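Local structure of protein CsuE (Acinetobacter baumannii, 6FJY) at residues T92-F97 against Y133-V138; P179-L184 against V212-Y217. The protein probably serves as the tip adhesin subunit of archaic chaperone-usher Csu pili, caught here in complex with its chaperone CsuC, and takes part in biofilm formation. All coordinates share one frame; numbering follows the deposited sequence.

Contact 1: T92-F97 against Y133-V138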
ATOM      1  N   THR D  92     -27.018  11.081 -25.121  1.00 77.33           N
ATOM      2  CA  THR D  92     -25.660  10.551 -25.056  1.00 64.57           C
ATOM      3  C   THR D  92     -25.331   9.931 -23.704  1.00 72.67           C
ATOM      4  O   THR D  92     -24.211   9.445 -23.514  1.00 69.07           O
ATOM      5  CB  THR D  92     -24.636  11.663 -25.348  1.00 65.04           C
ATOM      6  OG1 THR D  92     -24.475  12.480 -24.178  1.00 59.48           O
ATOM      7  CG2 THR D  92     -25.090  12.538 -26.508  1.00 61.29           C
ATOM      8  N   LEU D  93     -26.276   9.943 -22.761  1.00 83.75           N
ATOM      9  CA  LEU D  93     -26.056   9.417 -21.417  1.00 76.44           C
ATOM     10  C   LEU D  93     -25.602   7.965 -21.417  1.00 76.14           C
ATOM     11  O   LEU D  93     -24.925   7.536 -20.471  1.00 49.51           O
ATOM     12  CB  LEU D  93     -27.343   9.551 -20.609  1.00 68.39           C
ATOM     13  CG  LEU D  93     -27.275   9.135 -19.148  1.00 78.69           C
ATOM     14  CD1 LEU D  93     -26.136   9.856 -18.449  1.00 92.04           C
ATOM     15  CD2 LEU D  93     -28.588   9.455 -18.492  1.00 95.11           C
ATOM     16  N   VAL D  94     -25.963   7.204 -22.453  1.00 75.95           N
ATOM     17  CA  VAL D  94     -25.637   5.786 -22.485  1.00 73.73           C
ATOM     18  C   VAL D  94     -24.132   5.564 -22.488  1.00 72.22           C
ATOM     19  O   VAL D  94     -23.655   4.528 -22.010  1.00 54.94           O
ATOM     20  CB  VAL D  94     -26.309   5.107 -23.694  1.00 74.16           C
ATOM     21  CG1 VAL D  94     -27.706   4.615 -23.315  1.00 84.56           C
ATOM     22  CG2 VAL D  94     -26.383   6.065 -24.872  1.00 62.78           C
ATOM     23  N   ASN D  95     -23.351   6.521 -22.996  1.00 77.55           N
ATOM     24  CA  ASN D  95     -21.924   6.230 -23.043  1.00 77.09           C
ATOM     25  C   ASN D  95     -21.203   6.554 -21.730  1.00 65.09           C
ATOM     26  O   ASN D  95     -19.974   6.461 -21.677  1.00 62.70           O
ATOM     27  CB  ASN D  95     -21.259   6.916 -24.250  1.00 67.57           C
ATOM     28  CG  ASN D  95     -21.367   8.407 -24.224  1.00 73.76           C
ATOM     29  OD1 ASN D  95     -21.276   9.044 -23.175  1.00 83.96           O
ATOM     30  ND2 ASN D  95     -21.549   8.989 -25.395  1.00 83.26           N
ATOM     31  N   LEU D  96     -21.943   6.883 -20.667  1.00 69.55           N
ATOM     32  CA  LEU D  96     -21.384   6.902 -19.320  1.00 54.47           C
ATOM     33  C   LEU D  96     -21.368   5.523 -18.669  1.00 63.23           C
ATOM     34  O   LEU D  96     -20.676   5.329 -17.661  1.00 46.14           O
ATOM     35  CB  LEU D  96     -22.172   7.872 -18.437  1.00 56.75           C
ATOM     36  CG  LEU D  96     -22.010   9.325 -18.879  1.00 57.60           C
ATOM     37  CD1 LEU D  96     -22.477  10.307 -17.827  1.00 56.93           C
ATOM     38  CD2 LEU D  96     -20.538   9.611 -19.305  1.00 53.72           C
ATOM     39  N   PHE D  97     -22.120   4.568 -19.203  1.00 67.91           N
ATOM     40  CA  PHE D  97     -22.051   3.206 -18.693  1.00 69.21           C
ATOM     41  C   PHE D  97     -20.687   2.629 -19.027  1.00 59.74           C
ATOM     42  O   PHE D  97     -20.305   2.561 -20.198  1.00 53.90           O
ATOM     43  CB  PHE D  97     -23.172   2.355 -19.281  1.00 52.67           C
ATOM     44  CG  PHE D  97     -24.536   2.821 -18.888  1.00 61.52           C
ATOM     45  CD1 PHE D  97     -24.973   2.685 -17.579  1.00 68.92           C
ATOM     46  CD2 PHE D  97     -25.387   3.394 -19.820  1.00 71.16           C
ATOM     47  CE1 PHE D  97     -26.234   3.121 -17.206  1.00 72.95           C
ATOM     48  CE2 PHE D  97     -26.651   3.823 -19.454  1.00 72.99           C
ATOM     49  CZ  PHE D  97     -27.074   3.691 -18.142  1.00 67.15           C
ATOM     50  N   TYR D 133     -35.427   5.328 -14.581  1.00 85.01           N
ATOM     51  CA  TYR D 133     -34.707   5.240 -15.844  1.00 80.13           C
ATOM     52  C   TYR D 133     -35.577   4.632 -16.936  1.00 78.39           C
ATOM     53  O   TYR D 133     -36.494   3.850 -16.670  1.00 69.76           O
ATOM     54  CB  TYR D 133     -33.413   4.417 -15.708  1.00 72.40           C
ATOM     55  CG  TYR D 133     -33.617   3.011 -15.193  1.00 78.30           C
ATOM     56  CD1 TYR D 133     -33.854   1.954 -16.069  1.00 77.14           C
ATOM     57  CD2 TYR D 133     -33.565   2.737 -13.834  1.00 78.55           C
ATOM     58  CE1 TYR D 133     -34.037   0.671 -15.604  1.00 69.52           C
ATOM     59  CE2 TYR D 133     -33.749   1.448 -13.356  1.00 80.18           C
ATOM     60  CZ  TYR D 133     -33.990   0.422 -14.242  1.00 69.41           C
ATOM     61  OH  TYR D 133     -34.177  -0.854 -13.762  1.00 71.95           O
ATOM     62  N   SER D 134     -35.268   5.014 -18.177  1.00 69.72           N
ATOM     63  CA  SER D 134     -35.800   4.365 -19.377  1.00 62.46           C
ATOM     64  C   SER D 134     -34.703   4.422 -20.435  1.00 75.55           C
ATOM     65  O   SER D 134     -34.516   5.452 -21.093  1.00 56.94           O
ATOM     66  CB  SER D 134     -37.073   5.027 -19.874  1.00 72.66           C
ATOM     67  OG  SER D 134     -37.535   4.367 -21.035  1.00 70.97           O
ATOM     68  N   VAL D 135     -33.998   3.314 -20.598  1.00 79.74           N
ATOM     69  CA  VAL D 135     -32.789   3.239 -21.413  1.00 83.27           C
ATOM     70  C   VAL D 135     -33.111   2.468 -22.685  1.00 78.80           C
ATOM     71  O   VAL D 135     -33.677   1.372 -22.603  1.00 54.28           O
ATOM     72  CB  VAL D 135     -31.632   2.564 -20.655  1.00 76.49           C
ATOM     73  CG1 VAL D 135     -30.351   2.653 -21.472  1.00 62.52           C
ATOM     74  CG2 VAL D 135     -31.468   3.201 -19.281  1.00 75.71           C
ATOM     75  N   PRO D 136     -32.765   2.989 -23.860  1.00 78.21           N
ATOM     76  CA  PRO D 136     -32.986   2.238 -25.098  1.00 67.41           C
ATOM     77  C   PRO D 136     -32.056   1.039 -25.189  1.00 69.18           C
ATOM     78  O   PRO D 136     -30.905   1.078 -24.752  1.00 58.01           O
ATOM     79  CB  PRO D 136     -32.687   3.266 -26.196  1.00 58.64           C
ATOM     80  CG  PRO D 136     -31.784   4.262 -25.541  1.00 71.23           C
ATOM     81  CD  PRO D 136     -32.189   4.324 -24.103  1.00 79.70           C
ATOM     82  N   ALA D 137     -32.584  -0.041 -25.756  1.00 79.20           N
ATOM     83  CA  ALA D 137     -31.889  -1.312 -25.895  1.00 66.82           C
ATOM     84  C   ALA D 137     -31.351  -1.474 -27.310  1.00 59.36           C
ATOM     85  O   ALA D 137     -31.831  -0.849 -28.261  1.00 53.32           O
ATOM     86  CB  ALA D 137     -32.829  -2.475 -25.561  1.00 64.04           C
ATOM     87  N   VAL D 138     -30.329  -2.323 -27.440  1.00 62.17           N
ATOM     88  CA  VAL D 138     -29.833  -2.645 -28.771  1.00 63.24           C
ATOM     89  C   VAL D 138     -30.960  -3.288 -29.572  1.00 65.81           C
ATOM     90  O   VAL D 138     -31.861  -3.934 -29.022  1.00 59.99           O
ATOM     91  CB  VAL D 138     -28.596  -3.561 -28.728  1.00 57.14           C
ATOM     92  CG1 VAL D 138     -27.372  -2.770 -28.363  1.00 64.99           C
ATOM     93  CG2 VAL D 138     -28.795  -4.703 -27.731  1.00 64.38           C
TER
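Val94 and Val135 meet methyl to methyl inside the N-terminal beta-sandwich domain, where the 3-10 turn 93-96 packs on the end of strand 119-136. Val94 CG1 is 3.8 Å from Val135 CG1, and the two side chains run alongside each other, offset and pointing opposite ways. Val135 CG1 also lies 4.4 Å from Phe97 CE2, approaching the ring obliquely. This methyl is thus shared by a valine and a phenylalanine three residues apart. A chi1 of -173° swings Val135 CG1 away from the backbone N and toward the turn. The contact is small and wholly apolar, and Val94, Phe97 and Val135 are all buried.

The turn is closed by its own backbone bonds. Phe97 N donates to Val94 O at 3.2 Å, so the two residues that touch Val135 are tied to each other. On the other segment, Val135 is held by backbone bonding with Phe147 of the neighbouring strand 146-148. Further out, Phe97 meets the ring of Phe38 with planes at about 40°. Both Phe97 and Val135 touch Cys35, and Val135 also touches Cys2, the two halves of a disulfide. Thr46 packs on Val94 and Pro136. Behind the strand, Ser134 OG is hydrogen-bonded to both Arg154 NH1 and Glu148 OE2.

Contact 2: P179-L184 against V212-Y217; sequences PDCRIL and VNTPYY
The Tyr216 ring has the Cys181 sulfur on one side, set obliquely. Cys181 SG is 5.4 Å from the centroid of the Tyr216 ring and 48° off the ring normal, a loose sulfur-aromatic contact. A second flat group, the Arg182 guanidinium, has Asp180 OD1 at its edge and in its plane. Arg182 NH1 forms a salt bridge with Asp180 OD2 at 3.0 Å. That same oxygen also accepts a hydrogen bond from Ile17 N, so two donors grip it.

Thr214 carries most of the contact between the segments. Its methyl CG2 lies 3.5 Å from Cys181 SG and also 4.1 Å from Pro179 CB. Its hydroxyl OG1 sits 3.7 Å from Pro179 CB. With OG1 placed anti to the carbonyl carbon (chi1 -37°), the hydroxyl turns back along its own loop and donates to Val212 O at 2.9 Å. This donor stands well above the carbonyl plane, 51° out of it. Thr214 OG1 is also hydrogen-bonded to Ser211 OG, and Ser211 OG in turn bonds Asp180 N. The serine therefore links the loop to the strand.

Cys181 is disulfide-bonded to Cys210, at the end of the adjacent antiparallel strand 202-210. Ile8 of the CsuC chain packs on Thr214, and Phe194 O of CsuC is hydrogen-bonded to Tyr217 OH. The whole is a loop packed on a disulfide that crosslinks two neighbouring antiparallel strands, in the Ig-like beta sandwich of the Spore Coat Protein U domain, beside the bound chaperone.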
ATOM      1  N   PRO D 179      -0.346   2.570   5.172  1.00 75.47           N
ATOM      2  CA  PRO D 179       0.929   3.078   5.684  1.00 75.49           C
ATOM      3  C   PRO D 179       1.823   3.528   4.540  1.00 78.06           C
ATOM      4  O   PRO D 179       1.784   2.979   3.435  1.00 64.40           O
ATOM      5  CB  PRO D 179       1.524   1.875   6.422  1.00 75.55           C
ATOM      6  CG  PRO D 179       0.359   1.013   6.738  1.00 76.22           C
ATOM      7  CD  PRO D 179      -0.601   1.187   5.599  1.00 69.14           C
ATOM      8  N   ASP D 180       2.643   4.536   4.821  1.00 91.33           N
ATOM      9  CA  ASP D 180       3.370   5.240   3.777  1.00 85.87           C
ATOM     10  C   ASP D 180       4.661   5.813   4.347  1.00 85.78           C
ATOM     11  O   ASP D 180       4.695   6.247   5.500  1.00 87.64           O
ATOM     12  CB  ASP D 180       2.496   6.356   3.190  1.00 82.84           C
ATOM     13  CG  ASP D 180       3.012   6.864   1.868  1.00 75.32           C
ATOM     14  OD1 ASP D 180       4.036   6.329   1.390  1.00 78.64           O
ATOM     15  OD2 ASP D 180       2.393   7.790   1.308  1.00 66.87           O
ATOM     16  N   CYS D 181       5.714   5.822   3.527  1.00 77.26           N
ATOM     17  CA  CYS D 181       7.018   6.324   3.941  1.00 82.04           C
ATOM     18  C   CYS D 181       7.752   6.890   2.731  1.00 87.75           C
ATOM     19  O   CYS D 181       7.542   6.450   1.597  1.00 84.62           O
ATOM     20  CB  CYS D 181       7.875   5.235   4.602  1.00 79.41           C
ATOM     21  SG  CYS D 181       7.331   4.663   6.232  1.00 58.81           S
ATOM     22  N   ARG D 182       8.613   7.875   2.988  1.00 86.78           N
ATOM     23  CA  ARG D 182       9.469   8.461   1.963  1.00 79.21           C
ATOM     24  C   ARG D 182      10.870   8.665   2.514  1.00 71.61           C
ATOM     25  O   ARG D 182      11.032   9.078   3.665  1.00 66.18           O
ATOM     26  CB  ARG D 182       8.914   9.788   1.478  1.00 73.90           C
ATOM     27  CG  ARG D 182       7.653   9.643   0.683  1.00 65.55           C
ATOM     28  CD  ARG D 182       6.566  10.486   1.274  1.00 81.45           C
ATOM     29  NE  ARG D 182       5.783  11.156   0.244  1.00 94.06           N
ATOM     30  CZ  ARG D 182       4.824  10.570  -0.456  1.00 97.95           C
ATOM     31  NH1 ARG D 182       4.528   9.294  -0.244  1.00 98.02           N
ATOM     32  NH2 ARG D 182       4.161  11.269  -1.363  1.00106.60           N
ATOM     33  N   ILE D 183      11.877   8.383   1.682  1.00 81.92           N
ATOM     34  CA  ILE D 183      13.285   8.484   2.061  1.00 85.63           C
ATOM     35  C   ILE D 183      13.938   9.630   1.304  1.00 74.97           C
ATOM     36  O   ILE D 183      13.707   9.813   0.101  1.00 53.21           O
ATOM     37  CB  ILE D 183      14.067   7.187   1.780  1.00 92.30           C
ATOM     38  CG1 ILE D 183      13.168   5.963   1.854  1.00 83.50           C
ATOM     39  CG2 ILE D 183      15.250   7.059   2.740  1.00 96.44           C
ATOM     40  CD1 ILE D 183      13.896   4.713   1.451  1.00 87.08           C
ATOM     41  N   LEU D 184      14.803  10.363   2.003  1.00 73.66           N
ATOM     42  CA  LEU D 184      15.524  11.516   1.452  1.00 81.10           C
ATOM     43  C   LEU D 184      16.927  11.502   2.055  1.00 75.63           C
ATOM     44  O   LEU D 184      17.123  11.927   3.198  1.00 54.60           O
ATOM     45  CB  LEU D 184      14.794  12.814   1.769  1.00 87.70           C
ATOM     46  CG  LEU D 184      15.271  14.091   1.090  1.00 96.84           C
ATOM     47  CD1 LEU D 184      15.329  13.913  -0.421  1.00 96.82           C
ATOM     48  CD2 LEU D 184      14.320  15.210   1.458  1.00 99.02           C
ATOM     49  N   VAL D 212       1.976   7.222  11.067  1.00 95.21           N
ATOM     50  CA  VAL D 212       2.110   6.727  12.440  1.00 91.13           C
ATOM     51  C   VAL D 212       2.212   5.204  12.426  1.00 78.03           C
ATOM     52  O   VAL D 212       1.803   4.528  11.473  1.00 77.30           O
ATOM     53  CB  VAL D 212       0.963   7.183  13.355  1.00 91.59           C
ATOM     54  CG1 VAL D 212       1.059   8.679  13.629  1.00 93.58           C
ATOM     55  CG2 VAL D 212      -0.375   6.823  12.754  1.00 92.19           C
ATOM     56  N   ASN D 213       2.773   4.666  13.508  1.00 92.88           N
ATOM     57  CA  ASN D 213       3.218   3.271  13.586  1.00 96.95           C
ATOM     58  C   ASN D 213       4.232   3.089  12.459  1.00 98.59           C
ATOM     59  O   ASN D 213       5.181   3.888  12.383  1.00110.64           O
ATOM     60  CB  ASN D 213       2.012   2.355  13.563  1.00103.90           C
ATOM     61  CG  ASN D 213       0.952   2.800  14.540  1.00105.85           C
ATOM     62  OD1 ASN D 213      -0.227   2.920  14.194  1.00104.53           O
ATOM     63  ND2 ASN D 213       1.374   3.089  15.767  1.00110.03           N
ATOM     64  N   THR D 214       4.067   2.110  11.575  1.00 99.43           N
ATOM     65  CA  THR D 214       4.961   1.906  10.437  1.00 87.16           C
ATOM     66  C   THR D 214       6.417   1.881  10.876  1.00 83.26           C
ATOM     67  O   THR D 214       7.189   2.792  10.553  1.00 77.37           O
ATOM     68  CB  THR D 214       4.785   2.993   9.385  1.00 68.92           C
ATOM     69  OG1 THR D 214       3.404   3.352   9.293  1.00 66.50           O
ATOM     70  CG2 THR D 214       5.259   2.470   8.035  1.00 67.54           C
ATOM     71  N   PRO D 215       6.824   0.869  11.621  1.00 81.70           N
ATOM     72  CA  PRO D 215       8.222   0.774  12.025  1.00 79.80           C
ATOM     73  C   PRO D 215       9.058   0.251  10.874  1.00 61.91           C
ATOM     74  O   PRO D 215       8.550  -0.349   9.930  1.00 62.19           O
ATOM     75  CB  PRO D 215       8.183  -0.231  13.180  1.00 65.78           C
ATOM     76  CG  PRO D 215       7.057  -1.155  12.774  1.00 71.76           C
ATOM     77  CD  PRO D 215       6.053  -0.333  11.989  1.00 67.28           C
ATOM     78  N   TYR D 216      10.368   0.466  10.987  1.00 67.96           N
ATOM     79  CA  TYR D 216      11.295  -0.005   9.970  1.00 67.79           C
ATOM     80  C   TYR D 216      12.695   0.005  10.542  1.00 66.73           C
ATOM     81  O   TYR D 216      12.972   0.655  11.555  1.00 58.57           O
ATOM     82  CB  TYR D 216      11.259   0.857   8.707  1.00 73.81           C
ATOM     83  CG  TYR D 216      11.500   2.312   9.004  1.00 75.53           C
ATOM     84  CD1 TYR D 216      10.435   3.148   9.308  1.00 84.41           C
ATOM     85  CD2 TYR D 216      12.785   2.851   9.004  1.00 62.10           C
ATOM     86  CE1 TYR D 216      10.625   4.474   9.591  1.00 83.83           C
ATOM     87  CE2 TYR D 216      12.987   4.192   9.292  1.00 69.71           C
ATOM     88  CZ  TYR D 216      11.894   4.995   9.580  1.00 77.14           C
ATOM     89  OH  TYR D 216      12.057   6.319   9.878  1.00 64.65           O
ATOM     90  N   TYR D 217      13.567  -0.730   9.868  1.00 68.45           N
ATOM     91  CA  TYR D 217      14.997  -0.707  10.112  1.00 60.39           C
ATOM     92  C   TYR D 217      15.698  -0.066   8.921  1.00 60.35           C
ATOM     93  O   TYR D 217      15.286  -0.251   7.769  1.00 54.68           O
ATOM     94  CB  TYR D 217      15.537  -2.120  10.337  1.00 70.43           C
ATOM     95  CG  TYR D 217      15.087  -2.778  11.630  1.00 89.06           C
ATOM     96  CD1 TYR D 217      15.661  -2.430  12.849  1.00 90.85           C
ATOM     97  CD2 TYR D 217      14.109  -3.770  11.630  1.00 93.78           C
ATOM     98  CE1 TYR D 217      15.261  -3.038  14.034  1.00 92.43           C
ATOM     99  CE2 TYR D 217      13.702  -4.385  12.813  1.00 86.45           C
ATOM    100  CZ  TYR D 217      14.284  -4.011  14.007  1.00 80.71           C
ATOM    101  OH  TYR D 217      13.897  -4.608  15.174  1.00 68.48           O
TER

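In the fold
From the N terminus, the chain first builds the domain that holds contact 1. The loop after strand 85-87 leads into strand 103-110, and contact 1 closes once strand 119-136 has brought its end back to that loop. The chain then continues into the long strand 167-184, whose last part opens contact 2. Contact 2 closes after strand 202-210, when the following loop returns to it. The two are in series and neither nest nor cross. The centres of contact 1 and contact 2 are about 47 Å apart, on opposite sides of the chain's centre. Strand 167-184 pairs antiparallel with 119-136 and runs on to contact 2, so this one strand connects the two regions.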